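Side-chain contacts in CytC3 (Streptomyces, PDB 3GJA), which probably chlorinates unactivated carbon centres as a nonheme iron halogenase of the phytanoyl-CoA dioxygenase family, with a cupin-type beta barrel: residues F10-E15 / V90-G95; A78-R83 / T151-S156; P84-R89 / I147-A152. All blocks are in the same frame, centred on the assembly; numbering follows the deposited sequence.

Interaction 1: F10-E15 / V90-G95; sequences FTFSPE and VGSLIG
F12 and T11 meet S92 where the N-terminal arm lies against the end of helix 84-94, one of the helices covering the sheet of this cupin-type beta barrel. The hydroxyl of S92 points at the arm. Its OG accepts from the backbone N of F12 over 2.9 Å, with an N-H...O angle of 159°, and also hydrogen-bonds to the backbone O of D88 one turn back, so this helix side chain ties the arm to its own helix. The T11 methyl, CG2, anti to the backbone N, lies beside the same oxygen, though the closeness modelled there is doubtful.

Beside this bond, F12 starts out toward the helix, its CB 3.9 Å from the CB of S92, and its ring turns an edge to L93. L93 CD1 lies near the ring plane, 3.4 Å from F12 CD2 and 3.9 Å from F12 CE2, while S92 CB approaches the same ring obliquely. The long axes of F12 and L93 are skewed, so the leucine reaches the rim of the phenyl group with its methyls. R89 adds to the surroundings of F12, and V17 and F20 of helix 14-23 reach F12 and L93 respectively. That helix opens with a capping box: S13 is the N-cap, its side chain caps a backbone N in the first turn, and E16 OE1 returns a bond to S13 N. At the far margin of the contact the second leucine methyl, L93 CD2, comes to 4.2 Å from F12 CE2.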
ATOM      1  N   PHE A  10      17.396  -3.720  -6.537  1.00 51.98           N
ATOM      2  CA  PHE A  10      16.232  -4.599  -6.628  1.00 50.56           C
ATOM      3  C   PHE A  10      15.300  -4.247  -7.783  1.00 50.43           C
ATOM      4  O   PHE A  10      14.122  -4.600  -7.780  1.00 51.51           O
ATOM      5  CB  PHE A  10      15.470  -4.592  -5.303  1.00 49.17           C
ATOM      6  CG  PHE A  10      16.232  -5.222  -4.178  1.00 48.93           C
ATOM      7  CD1 PHE A  10      16.319  -6.605  -4.069  1.00 50.19           C
ATOM      8  CD2 PHE A  10      16.909  -4.436  -3.253  1.00 49.06           C
ATOM      9  CE1 PHE A  10      17.072  -7.198  -3.056  1.00 48.42           C
ATOM     10  CE2 PHE A  10      17.666  -5.016  -2.240  1.00 48.15           C
ATOM     11  CZ  PHE A  10      17.747  -6.398  -2.143  1.00 48.61           C
ATOM     12  N   THR A  11      15.845  -3.556  -8.776  1.00 49.58           N
ATOM     13  CA  THR A  11      15.094  -3.160  -9.959  1.00 48.91           C
ATOM     14  C   THR A  11      14.581  -4.406 -10.670  1.00 48.69           C
ATOM     15  O   THR A  11      15.252  -5.431 -10.690  1.00 49.53           O
ATOM     16  CB  THR A  11      15.995  -2.380 -10.940  1.00 49.74           C
ATOM     17  OG1 THR A  11      16.520  -1.220 -10.287  1.00 51.34           O
ATOM     18  CG2 THR A  11      15.206  -1.953 -12.171  1.00 50.10           C
ATOM     19  N   PHE A  12      13.389  -4.327 -11.249  1.00 48.08           N
ATOM     20  CA  PHE A  12      12.849  -5.473 -11.969  1.00 48.25           C
ATOM     21  C   PHE A  12      13.562  -5.630 -13.307  1.00 49.69           C
ATOM     22  O   PHE A  12      14.064  -4.663 -13.876  1.00 47.55           O
ATOM     23  CB  PHE A  12      11.356  -5.298 -12.243  1.00 47.87           C
ATOM     24  CG  PHE A  12      10.473  -5.691 -11.100  1.00 45.65           C
ATOM     25  CD1 PHE A  12      10.633  -6.922 -10.469  1.00 43.98           C
ATOM     26  CD2 PHE A  12       9.441  -4.853 -10.689  1.00 43.40           C
ATOM     27  CE1 PHE A  12       9.775  -7.318  -9.447  1.00 44.05           C
ATOM     28  CE2 PHE A  12       8.575  -5.236  -9.667  1.00 43.54           C
ATOM     29  CZ  PHE A  12       8.742  -6.472  -9.044  1.00 43.45           C
ATOM     30  N   SER A  13      13.596  -6.857 -13.805  1.00 51.35           N
ATOM     31  CA  SER A  13      14.215  -7.138 -15.087  1.00 53.44           C
ATOM     32  C   SER A  13      13.212  -6.690 -16.142  1.00 54.93           C
ATOM     33  O   SER A  13      12.042  -6.472 -15.835  1.00 55.30           O
ATOM     34  CB  SER A  13      14.458  -8.637 -15.234  1.00 53.98           C
ATOM     35  OG  SER A  13      13.229  -9.332 -15.360  1.00 54.54           O
ATOM     36  N   PRO A  14      13.651  -6.541 -17.399  1.00 56.59           N
ATOM     37  CA  PRO A  14      12.708  -6.115 -18.438  1.00 56.91           C
ATOM     38  C   PRO A  14      11.551  -7.103 -18.593  1.00 57.30           C
ATOM     39  O   PRO A  14      10.426  -6.713 -18.909  1.00 57.29           O
ATOM     40  CB  PRO A  14      13.588  -6.034 -19.686  1.00 57.11           C
ATOM     41  CG  PRO A  14      14.667  -7.044 -19.407  1.00 56.87           C
ATOM     42  CD  PRO A  14      14.990  -6.772 -17.966  1.00 56.52           C
ATOM     43  N   GLU A  15      11.831  -8.382 -18.358  1.00 57.34           N
ATOM     44  CA  GLU A  15      10.815  -9.421 -18.467  1.00 58.39           C
ATOM     45  C   GLU A  15       9.763  -9.279 -17.365  1.00 57.70           C
ATOM     46  O   GLU A  15       8.557  -9.320 -17.623  1.00 56.53           O
ATOM     47  CB  GLU A  15      11.458 -10.805 -18.366  1.00 61.25           C
ATOM     48  CG  GLU A  15      10.468 -11.947 -18.541  1.00 67.51           C
ATOM     49  CD  GLU A  15      11.096 -13.316 -18.331  1.00 71.44           C
ATOM     50  OE1 GLU A  15      12.120 -13.611 -18.987  1.00 72.82           O
ATOM     51  OE2 GLU A  15      10.558 -14.101 -17.516  1.00 74.01           O
ATOM     52  N   VAL A  90       9.099  -0.957  -7.211  1.00 40.00           N
ATOM     53  CA  VAL A  90       8.016  -0.067  -7.602  1.00 39.52           C
ATOM     54  C   VAL A  90       8.566   0.938  -8.616  1.00 41.13           C
ATOM     55  O   VAL A  90       7.924   1.237  -9.625  1.00 40.34           O
ATOM     56  CB  VAL A  90       7.448   0.704  -6.396  1.00 38.50           C
ATOM     57  CG1 VAL A  90       6.417   1.724  -6.868  1.00 34.26           C
ATOM     58  CG2 VAL A  90       6.812  -0.267  -5.414  1.00 36.45           C
ATOM     59  N   GLY A  91       9.769   1.437  -8.334  1.00 42.54           N
ATOM     60  CA  GLY A  91      10.419   2.404  -9.204  1.00 41.74           C
ATOM     61  C   GLY A  91      10.608   1.909 -10.623  1.00 43.02           C
ATOM     62  O   GLY A  91      10.564   2.697 -11.563  1.00 41.07           O
ATOM     63  N   SER A  92      10.833   0.610 -10.785  1.00 43.11           N
ATOM     64  CA  SER A  92      11.001   0.032 -12.112  1.00 44.24           C
ATOM     65  C   SER A  92       9.676   0.090 -12.871  1.00 45.58           C
ATOM     66  O   SER A  92       9.647  -0.035 -14.095  1.00 46.81           O
ATOM     67  CB  SER A  92      11.426  -1.431 -12.006  1.00 43.75           C
ATOM     68  OG  SER A  92      12.507  -1.591 -11.114  1.00 49.08           O
ATOM     69  N   LEU A  93       8.582   0.282 -12.141  1.00 44.78           N
ATOM     70  CA  LEU A  93       7.257   0.310 -12.746  1.00 44.59           C
ATOM     71  C   LEU A  93       6.700   1.690 -13.039  1.00 43.48           C
ATOM     72  O   LEU A  93       6.179   1.935 -14.125  1.00 42.71           O
ATOM     73  CB  LEU A  93       6.268  -0.444 -11.851  1.00 45.47           C
ATOM     74  CG  LEU A  93       6.130  -1.969 -11.954  1.00 46.02           C
ATOM     75  CD1 LEU A  93       7.442  -2.629 -12.277  1.00 46.07           C
ATOM     76  CD2 LEU A  93       5.564  -2.490 -10.640  1.00 44.82           C
ATOM     77  N   ILE A  94       6.800   2.595 -12.075  1.00 44.02           N
ATOM     78  CA  ILE A  94       6.257   3.930 -12.271  1.00 43.38           C
ATOM     79  C   ILE A  94       7.241   5.085 -12.079  1.00 45.58           C
ATOM     80  O   ILE A  94       6.825   6.242 -11.981  1.00 45.78           O
ATOM     81  CB  ILE A  94       5.032   4.148 -11.361  1.00 42.23           C
ATOM     82  CG1 ILE A  94       5.418   3.944  -9.895  1.00 40.46           C
ATOM     83  CG2 ILE A  94       3.926   3.164 -11.744  1.00 42.26           C
ATOM     84  CD1 ILE A  94       4.311   4.305  -8.922  1.00 37.54           C
ATOM     85  N   GLY A  95       8.535   4.778 -12.019  1.00 44.98           N
ATOM     86  CA  GLY A  95       9.528   5.832 -11.879  1.00 46.84           C
ATOM     87  C   GLY A  95      10.249   5.925 -10.549  1.00 48.18           C
ATOM     88  O   GLY A  95       9.694   5.577  -9.508  1.00 48.70           O
TER

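Interaction 2: A78-R83 / T151-S156; sequences AEHIMR and TAFTHS
H80 bridges from helix 75-82 to T151 near the end of strand 147-152 and to F153 just past it. From its CA the CB heads toward the strand, and the trans first torsion (CG anti to the backbone N, chi1 -163°) extends the imidazole straight out from the helix to meet T151 coming from the opposite direction. CD2 passes at 4.1 Å from T151 OG1. Beyond it, NE2 donates to T151 OG1 over 3.0 Å with an angle of 163°; the oxygen lies in the ring plane, so the N-H is well directed. CE1 also meets carbon: the T151 methyl CG2 is 3.7 Å away, and F153 CE1 comes over one face of the imidazole, 3.8 Å from H80 CE1.

The two rings form a T-shaped pair, centroids 5.5 Å apart and planes at 79°, in which F153 supplies the edge and H80 the face. F256 meets both rings, and W41 lies against F153, so the histidine's one polar bond across this contact sits in an aromatic surround. On the helix side, R83 NH2 bonds E79 OE2, which R40 also reaches. The whole is a buried helix-to-sheet junction, an aromatic cluster with a single directed hydrogen bond, on the helix-covered face of the main sheet of a cupin-type barrel.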
ATOM      1  N   ALA A  78       8.202   2.873   9.232  1.00 34.76           N
ATOM      2  CA  ALA A  78       8.813   3.963   8.472  1.00 35.16           C
ATOM      3  C   ALA A  78       9.875   3.337   7.571  1.00 34.49           C
ATOM      4  O   ALA A  78      10.004   3.687   6.396  1.00 35.58           O
ATOM      5  CB  ALA A  78       9.457   4.981   9.414  1.00 31.86           C
ATOM      6  N   GLU A  79      10.622   2.394   8.129  1.00 33.94           N
ATOM      7  CA  GLU A  79      11.663   1.714   7.377  1.00 34.36           C
ATOM      8  C   GLU A  79      11.070   0.800   6.307  1.00 33.80           C
ATOM      9  O   GLU A  79      11.590   0.716   5.193  1.00 33.55           O
ATOM     10  CB  GLU A  79      12.534   0.881   8.316  1.00 33.77           C
ATOM     11  CG  GLU A  79      13.632   0.132   7.592  1.00 36.41           C
ATOM     12  CD  GLU A  79      14.330  -0.874   8.471  1.00 37.22           C
ATOM     13  OE1 GLU A  79      14.054  -0.893   9.687  1.00 39.70           O
ATOM     14  OE2 GLU A  79      15.158  -1.644   7.946  1.00 38.63           O
ATOM     15  N   HIS A  80       9.981   0.113   6.647  1.00 34.90           N
ATOM     16  CA  HIS A  80       9.343  -0.797   5.701  1.00 33.38           C
ATOM     17  C   HIS A  80       9.004  -0.118   4.378  1.00 33.06           C
ATOM     18  O   HIS A  80       9.343  -0.631   3.318  1.00 33.08           O
ATOM     19  CB  HIS A  80       8.066  -1.401   6.303  1.00 33.95           C
ATOM     20  CG  HIS A  80       7.587  -2.628   5.587  1.00 34.29           C
ATOM     21  ND1 HIS A  80       8.055  -3.891   5.883  1.00 35.43           N
ATOM     22  CD2 HIS A  80       6.728  -2.780   4.551  1.00 35.51           C
ATOM     23  CE1 HIS A  80       7.507  -4.766   5.059  1.00 35.10           C
ATOM     24  NE2 HIS A  80       6.697  -4.118   4.239  1.00 35.22           N
ATOM     25  N   ILE A  81       8.351   1.040   4.428  1.00 34.46           N
ATOM     26  CA  ILE A  81       7.976   1.716   3.184  1.00 35.39           C
ATOM     27  C   ILE A  81       9.170   2.280   2.410  1.00 37.30           C
ATOM     28  O   ILE A  81       9.059   2.569   1.217  1.00 37.54           O
ATOM     29  CB  ILE A  81       6.908   2.837   3.437  1.00 35.61           C
ATOM     30  CG1 ILE A  81       7.451   3.915   4.380  1.00 36.95           C
ATOM     31  CG2 ILE A  81       5.649   2.224   4.043  1.00 32.11           C
ATOM     32  CD1 ILE A  81       8.046   5.109   3.663  1.00 38.51           C
ATOM     33  N   MET A  82      10.314   2.400   3.085  1.00 37.53           N
ATOM     34  CA  MET A  82      11.546   2.910   2.474  1.00 38.30           C
ATOM     35  C   MET A  82      12.421   1.795   1.891  1.00 38.90           C
ATOM     36  O   MET A  82      13.369   2.057   1.153  1.00 37.66           O
ATOM     37  CB  MET A  82      12.373   3.680   3.519  1.00 36.81           C
ATOM     38  CG  MET A  82      11.805   5.037   3.935  1.00 36.17           C
ATOM     39  SD  MET A  82      11.665   6.172   2.525  1.00 39.91           S
ATOM     40  CE  MET A  82      13.362   6.795   2.386  1.00 38.42           C
ATOM     41  N   ARG A  83      12.108   0.552   2.237  1.00 40.02           N
ATOM     42  CA  ARG A  83      12.885  -0.597   1.785  1.00 40.04           C
ATOM     43  C   ARG A  83      13.239  -0.681   0.301  1.00 41.11           C
ATOM     44  O   ARG A  83      12.372  -0.595  -0.569  1.00 40.65           O
ATOM     45  CB  ARG A  83      12.181  -1.886   2.211  1.00 42.51           C
ATOM     46  CG  ARG A  83      12.592  -2.353   3.582  1.00 44.08           C
ATOM     47  CD  ARG A  83      13.960  -2.994   3.494  1.00 47.00           C
ATOM     48  NE  ARG A  83      14.665  -2.946   4.762  1.00 48.48           N
ATOM     49  CZ  ARG A  83      15.728  -3.687   5.049  1.00 48.19           C
ATOM     50  NH1 ARG A  83      16.209  -4.539   4.151  1.00 46.68           N
ATOM     51  NH2 ARG A  83      16.303  -3.579   6.240  1.00 48.99           N
ATOM     52  N   THR A 151       2.536  -6.565   1.765  1.00 32.99           N
ATOM     53  CA  THR A 151       3.468  -7.463   2.440  1.00 32.19           C
ATOM     54  C   THR A 151       2.738  -8.337   3.453  1.00 32.46           C
ATOM     55  O   THR A 151       1.933  -7.848   4.246  1.00 32.13           O
ATOM     56  CB  THR A 151       4.577  -6.681   3.196  1.00 32.92           C
ATOM     57  OG1 THR A 151       5.299  -5.850   2.277  1.00 34.83           O
ATOM     58  CG2 THR A 151       5.563  -7.646   3.856  1.00 30.76           C
ATOM     59  N   ALA A 152       3.022  -9.633   3.426  1.00 31.67           N
ATOM     60  CA  ALA A 152       2.404 -10.558   4.365  1.00 31.78           C
ATOM     61  C   ALA A 152       3.218 -10.537   5.657  1.00 32.07           C
ATOM     62  O   ALA A 152       4.390 -10.902   5.658  1.00 31.55           O
ATOM     63  CB  ALA A 152       2.386 -11.961   3.775  1.00 30.66           C
ATOM     64  N   PHE A 153       2.606 -10.089   6.749  1.00 31.73           N
ATOM     65  CA  PHE A 153       3.296 -10.026   8.039  1.00 33.66           C
ATOM     66  C   PHE A 153       3.111 -11.365   8.735  1.00 35.49           C
ATOM     67  O   PHE A 153       3.894 -11.766   9.595  1.00 34.87           O
ATOM     68  CB  PHE A 153       2.711  -8.899   8.903  1.00 31.95           C
ATOM     69  CG  PHE A 153       3.319  -7.537   8.635  1.00 30.86           C
ATOM     70  CD1 PHE A 153       4.175  -7.333   7.554  1.00 29.25           C
ATOM     71  CD2 PHE A 153       3.028  -6.462   9.465  1.00 29.82           C
ATOM     72  CE1 PHE A 153       4.732  -6.084   7.303  1.00 30.60           C
ATOM     73  CE2 PHE A 153       3.581  -5.197   9.221  1.00 30.48           C
ATOM     74  CZ  PHE A 153       4.432  -5.011   8.143  1.00 30.76           C
ATOM     75  N   THR A 154       2.043 -12.034   8.335  1.00 34.55           N
ATOM     76  CA  THR A 154       1.656 -13.340   8.835  1.00 35.49           C
ATOM     77  C   THR A 154       1.590 -14.148   7.537  1.00 35.87           C
ATOM     78  O   THR A 154       1.650 -13.562   6.460  1.00 35.40           O
ATOM     79  CB  THR A 154       0.264 -13.219   9.492  1.00 37.07           C
ATOM     80  OG1 THR A 154       0.379 -13.409  10.905  1.00 39.98           O
ATOM     81  CG2 THR A 154      -0.703 -14.187   8.900  1.00 37.45           C
ATOM     82  N   HIS A 155       1.495 -15.468   7.595  1.00 35.14           N
ATOM     83  CA  HIS A 155       1.410 -16.188   6.332  1.00 36.25           C
ATOM     84  C   HIS A 155       0.027 -15.925   5.728  1.00 36.02           C
ATOM     85  O   HIS A 155      -0.955 -15.761   6.449  1.00 35.36           O
ATOM     86  CB  HIS A 155       1.624 -17.702   6.526  1.00 38.47           C
ATOM     87  CG  HIS A 155       0.560 -18.373   7.343  1.00 43.10           C
ATOM     88  ND1 HIS A 155       0.269 -19.717   7.223  1.00 46.05           N
ATOM     89  CD2 HIS A 155      -0.260 -17.898   8.313  1.00 44.11           C
ATOM     90  CE1 HIS A 155      -0.681 -20.040   8.083  1.00 42.93           C
ATOM     91  NE2 HIS A 155      -1.019 -18.955   8.757  1.00 45.29           N
ATOM     92  N   SER A 156      -0.043 -15.847   4.408  1.00 34.56           N
ATOM     93  CA  SER A 156      -1.318 -15.638   3.739  1.00 36.22           C
ATOM     94  C   SER A 156      -1.541 -16.893   2.916  1.00 36.08           C
ATOM     95  O   SER A 156      -0.861 -17.124   1.913  1.00 34.11           O
ATOM     96  CB  SER A 156      -1.276 -14.414   2.824  1.00 35.60           C
ATOM     97  OG  SER A 156      -2.539 -14.213   2.219  1.00 33.83           O
TER

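Interaction 3: P84-R89 / I147-A152. With ACT (acetate ion), chain E.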
ATOM      1  N   PRO A  84      14.539  -0.845  -0.003  1.00 40.46           N
ATOM      2  CA  PRO A  84      15.015  -0.949  -1.386  1.00 40.23           C
ATOM      3  C   PRO A  84      14.297  -2.092  -2.098  1.00 40.54           C
ATOM      4  O   PRO A  84      13.962  -1.995  -3.283  1.00 39.42           O
ATOM      5  CB  PRO A  84      16.505  -1.231  -1.213  1.00 40.36           C
ATOM      6  CG  PRO A  84      16.834  -0.486   0.040  1.00 38.60           C
ATOM      7  CD  PRO A  84      15.672  -0.821   0.940  1.00 38.31           C
ATOM      8  N   GLU A  85      14.071  -3.178  -1.360  1.00 39.40           N
ATOM      9  CA  GLU A  85      13.387  -4.348  -1.901  1.00 38.97           C
ATOM     10  C   GLU A  85      11.994  -3.975  -2.403  1.00 38.70           C
ATOM     11  O   GLU A  85      11.434  -4.648  -3.269  1.00 38.39           O
ATOM     12  CB  GLU A  85      13.299  -5.451  -0.842  1.00 38.69           C
ATOM     13  CG  GLU A  85      14.663  -5.981  -0.410  1.00 41.51           C
ATOM     14  CD  GLU A  85      15.284  -5.194   0.738  1.00 41.51           C
ATOM     15  OE1 GLU A  85      14.998  -3.989   0.890  1.00 40.12           O
ATOM     16  OE2 GLU A  85      16.076  -5.790   1.491  1.00 44.85           O
ATOM     17  N   ILE A  86      11.432  -2.901  -1.859  1.00 37.78           N
ATOM     18  CA  ILE A  86      10.127  -2.446  -2.309  1.00 37.45           C
ATOM     19  C   ILE A  86      10.286  -1.305  -3.309  1.00 38.09           C
ATOM     20  O   ILE A  86       9.818  -1.392  -4.446  1.00 38.71           O
ATOM     21  CB  ILE A  86       9.249  -1.957  -1.138  1.00 34.73           C
ATOM     22  CG1 ILE A  86       8.803  -3.145  -0.283  1.00 35.66           C
ATOM     23  CG2 ILE A  86       8.022  -1.227  -1.673  1.00 34.07           C
ATOM     24  CD1 ILE A  86       7.949  -2.751   0.921  1.00 32.16           C
ATOM     25  N   VAL A  87      10.962  -0.245  -2.875  1.00 37.80           N
ATOM     26  CA  VAL A  87      11.183   0.945  -3.689  1.00 38.34           C
ATOM     27  C   VAL A  87      11.855   0.711  -5.044  1.00 39.12           C
ATOM     28  O   VAL A  87      11.421   1.266  -6.051  1.00 38.52           O
ATOM     29  CB  VAL A  87      11.981   1.994  -2.888  1.00 39.77           C
ATOM     30  CG1 VAL A  87      12.384   3.150  -3.787  1.00 40.50           C
ATOM     31  CG2 VAL A  87      11.133   2.498  -1.730  1.00 38.31           C
ATOM     32  N   ASP A  88      12.909  -0.095  -5.091  1.00 39.25           N
ATOM     33  CA  ASP A  88      13.552  -0.341  -6.377  1.00 41.43           C
ATOM     34  C   ASP A  88      12.586  -1.036  -7.335  1.00 41.47           C
ATOM     35  O   ASP A  88      12.600  -0.779  -8.539  1.00 41.06           O
ATOM     36  CB  ASP A  88      14.807  -1.210  -6.231  1.00 43.92           C
ATOM     37  CG  ASP A  88      15.926  -0.513  -5.479  1.00 44.16           C
ATOM     38  OD1 ASP A  88      15.894   0.730  -5.364  1.00 42.89           O
ATOM     39  OD2 ASP A  88      16.846  -1.222  -5.014  1.00 45.39           O
ATOM     40  N   ARG A  89      11.750  -1.924  -6.802  1.00 42.34           N
ATOM     41  CA  ARG A  89      10.805  -2.642  -7.648  1.00 41.90           C
ATOM     42  C   ARG A  89       9.661  -1.752  -8.114  1.00 41.02           C
ATOM     43  O   ARG A  89       9.300  -1.777  -9.289  1.00 40.95           O
ATOM     44  CB  ARG A  89      10.283  -3.893  -6.931  1.00 42.92           C
ATOM     45  CG  ARG A  89      11.295  -5.039  -6.959  1.00 45.96           C
ATOM     46  CD  ARG A  89      10.750  -6.347  -6.414  1.00 44.71           C
ATOM     47  NE  ARG A  89      11.284  -6.627  -5.092  1.00 49.64           N
ATOM     48  CZ  ARG A  89      11.985  -7.710  -4.769  1.00 46.51           C
ATOM     49  NH1 ARG A  89      12.246  -8.641  -5.670  1.00 46.51           N
ATOM     50  NH2 ARG A  89      12.432  -7.854  -3.536  1.00 48.24           N
ATOM     51  N   ILE A 147       0.223   2.151  -7.182  1.00 37.98           N
ATOM     52  CA  ILE A 147       0.931   0.889  -7.027  1.00 37.46           C
ATOM     53  C   ILE A 147       0.862   0.504  -5.559  1.00 37.91           C
ATOM     54  O   ILE A 147       1.300   1.255  -4.684  1.00 37.79           O
ATOM     55  CB  ILE A 147       2.404   1.027  -7.464  1.00 37.82           C
ATOM     56  CG1 ILE A 147       2.464   1.257  -8.976  1.00 37.10           C
ATOM     57  CG2 ILE A 147       3.199  -0.225  -7.081  1.00 35.48           C
ATOM     58  CD1 ILE A 147       1.977   0.081  -9.788  1.00 37.15           C
ATOM     59  N   THR A 148       0.298  -0.670  -5.303  1.00 37.19           N
ATOM     60  CA  THR A 148       0.132  -1.181  -3.949  1.00 35.14           C
ATOM     61  C   THR A 148       1.105  -2.323  -3.698  1.00 33.96           C
ATOM     62  O   THR A 148       1.203  -3.246  -4.501  1.00 35.04           O
ATOM     63  CB  THR A 148      -1.318  -1.702  -3.745  1.00 36.62           C
ATOM     64  OG1 THR A 148      -2.246  -0.657  -4.060  1.00 37.57           O
ATOM     65  CG2 THR A 148      -1.545  -2.166  -2.311  1.00 32.98           C
ATOM     66  N   VAL A 149       1.838  -2.243  -2.594  1.00 33.55           N
ATOM     67  CA  VAL A 149       2.781  -3.286  -2.211  1.00 30.66           C
ATOM     68  C   VAL A 149       2.191  -3.916  -0.949  1.00 30.47           C
ATOM     69  O   VAL A 149       2.205  -3.314   0.123  1.00 30.57           O
ATOM     70  CB  VAL A 149       4.181  -2.702  -1.903  1.00 29.28           C
ATOM     71  CG1 VAL A 149       5.150  -3.823  -1.536  1.00 25.51           C
ATOM     72  CG2 VAL A 149       4.695  -1.940  -3.107  1.00 28.25           C
ATOM     73  N   TRP A 150       1.662  -5.125  -1.099  1.00 32.55           N
ATOM     74  CA  TRP A 150       1.012  -5.865  -0.009  1.00 32.28           C
ATOM     75  C   TRP A 150       1.981  -6.886   0.601  1.00 33.19           C
ATOM     76  O   TRP A 150       2.220  -7.944   0.016  1.00 32.74           O
ATOM     77  CB  TRP A 150      -0.200  -6.599  -0.585  1.00 31.96           C
ATOM     78  CG  TRP A 150      -1.314  -6.931   0.359  1.00 30.47           C
ATOM     79  CD1 TRP A 150      -2.482  -6.238   0.513  1.00 32.27           C
ATOM     80  CD2 TRP A 150      -1.444  -8.114   1.159  1.00 31.97           C
ATOM     81  NE1 TRP A 150      -3.339  -6.922   1.343  1.00 31.79           N
ATOM     82  CE2 TRP A 150      -2.730  -8.077   1.756  1.00 32.03           C
ATOM     83  CE3 TRP A 150      -0.606  -9.206   1.426  1.00 31.75           C
ATOM     84  CZ2 TRP A 150      -3.197  -9.089   2.601  1.00 29.72           C
ATOM     85  CZ3 TRP A 150      -1.073 -10.221   2.271  1.00 32.79           C
ATOM     86  CH2 TRP A 150      -2.357 -10.153   2.845  1.00 32.24           C
ATOM     87  N   THR A 151       2.536  -6.565   1.765  1.00 32.99           N
ATOM     88  CA  THR A 151       3.468  -7.463   2.440  1.00 32.19           C
ATOM     89  C   THR A 151       2.738  -8.337   3.453  1.00 32.46           C
ATOM     90  O   THR A 151       1.933  -7.848   4.246  1.00 32.13           O
ATOM     91  CB  THR A 151       4.577  -6.681   3.196  1.00 32.92           C
ATOM     92  OG1 THR A 151       5.299  -5.850   2.277  1.00 34.83           O
ATOM     93  CG2 THR A 151       5.563  -7.646   3.856  1.00 30.76           C
ATOM     94  N   ALA A 152       3.022  -9.633   3.426  1.00 31.67           N
ATOM     95  CA  ALA A 152       2.404 -10.558   4.365  1.00 31.78           C
ATOM     96  C   ALA A 152       3.218 -10.537   5.657  1.00 32.07           C
ATOM     97  O   ALA A 152       4.390 -10.902   5.658  1.00 31.55           O
ATOM     98  CB  ALA A 152       2.386 -11.961   3.775  1.00 30.66           C
TER
HETATM   99  C   ACT E 322      -7.047  -6.915   1.028  1.00 60.08           C
HETATM  100  O   ACT E 322      -7.471  -7.823   1.930  1.00 62.20           O
HETATM  101  OXT ACT E 322      -5.910  -6.532   1.056  1.00 59.16           O
HETATM  102  CH3 ACT E 322      -7.996  -6.376  -0.014  1.00 58.85           C
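I86 and V149 meet on one side of strand 147-152, and the flat indole of W150 leaves from the other. The edge of that indole carries an acetate ion, probably from the crystallisation liquor: NE1 donates to its OXT over a short 2.6 Å, with the N-H...O angle bent to 143° and the oxygen near the ring plane. The ring of F106 meets the indole with its plane nearly parallel. The second flat group, the guanidinium of R89, folds back along its own helix. Its NE donates to the backbone O of E85 over 2.7 Å, at 158° and in the carbonyl plane, while NH2 adds only a weak bond. The R89 backbone N stands 4.5 Å from that same E85 O, so the side chain takes the place of the usual helical bond at this turn.

The contact across the two segments is mainly apolar. I86 CG2 reaches V149 CG2 at 3.7 Å and V149 CG1 at 3.9 Å, while the tip, CD1, rests on V149 CG1, also at 3.9 Å. The extended end of I86 (chi2 179°) carries CD1 on along the strand, to 4.3 Å from T151 OG1, which accepts from H80 NE2. The methyls of V149 thus take both branches of the isoleucine, whose chain passes at a slant.

I86 also touches I31 and Y260, and V149 shares Y260 with it. One turn on, V90 and then I94 of helix 84-94 continue the seam over V149 and I147. The strand is bonded on one flank to strand 230-235 and on the other to strand 253-262, so the helix lies over an inner strand of the sheet.

Interaction 3 joins the other two: its centre is about 8 Å from that of interaction 2 and about 11 Å from that of interaction 1, which are about 18 Å apart and do not touch. Residues 78-83, 84-89 and 90-95 follow one another directly, running through helices 75-82 and 84-94. Residues 10-15 precede them, and strand 147-152 comes later, T151 and A152 belonging to the segments of both interactions 2 and 3. The N-terminal arm therefore lies on helix 84-94, and both helices lie on a central strand of the antiparallel sheet, giving a layered outer wall to a barrel that, in this family, holds the iron site within.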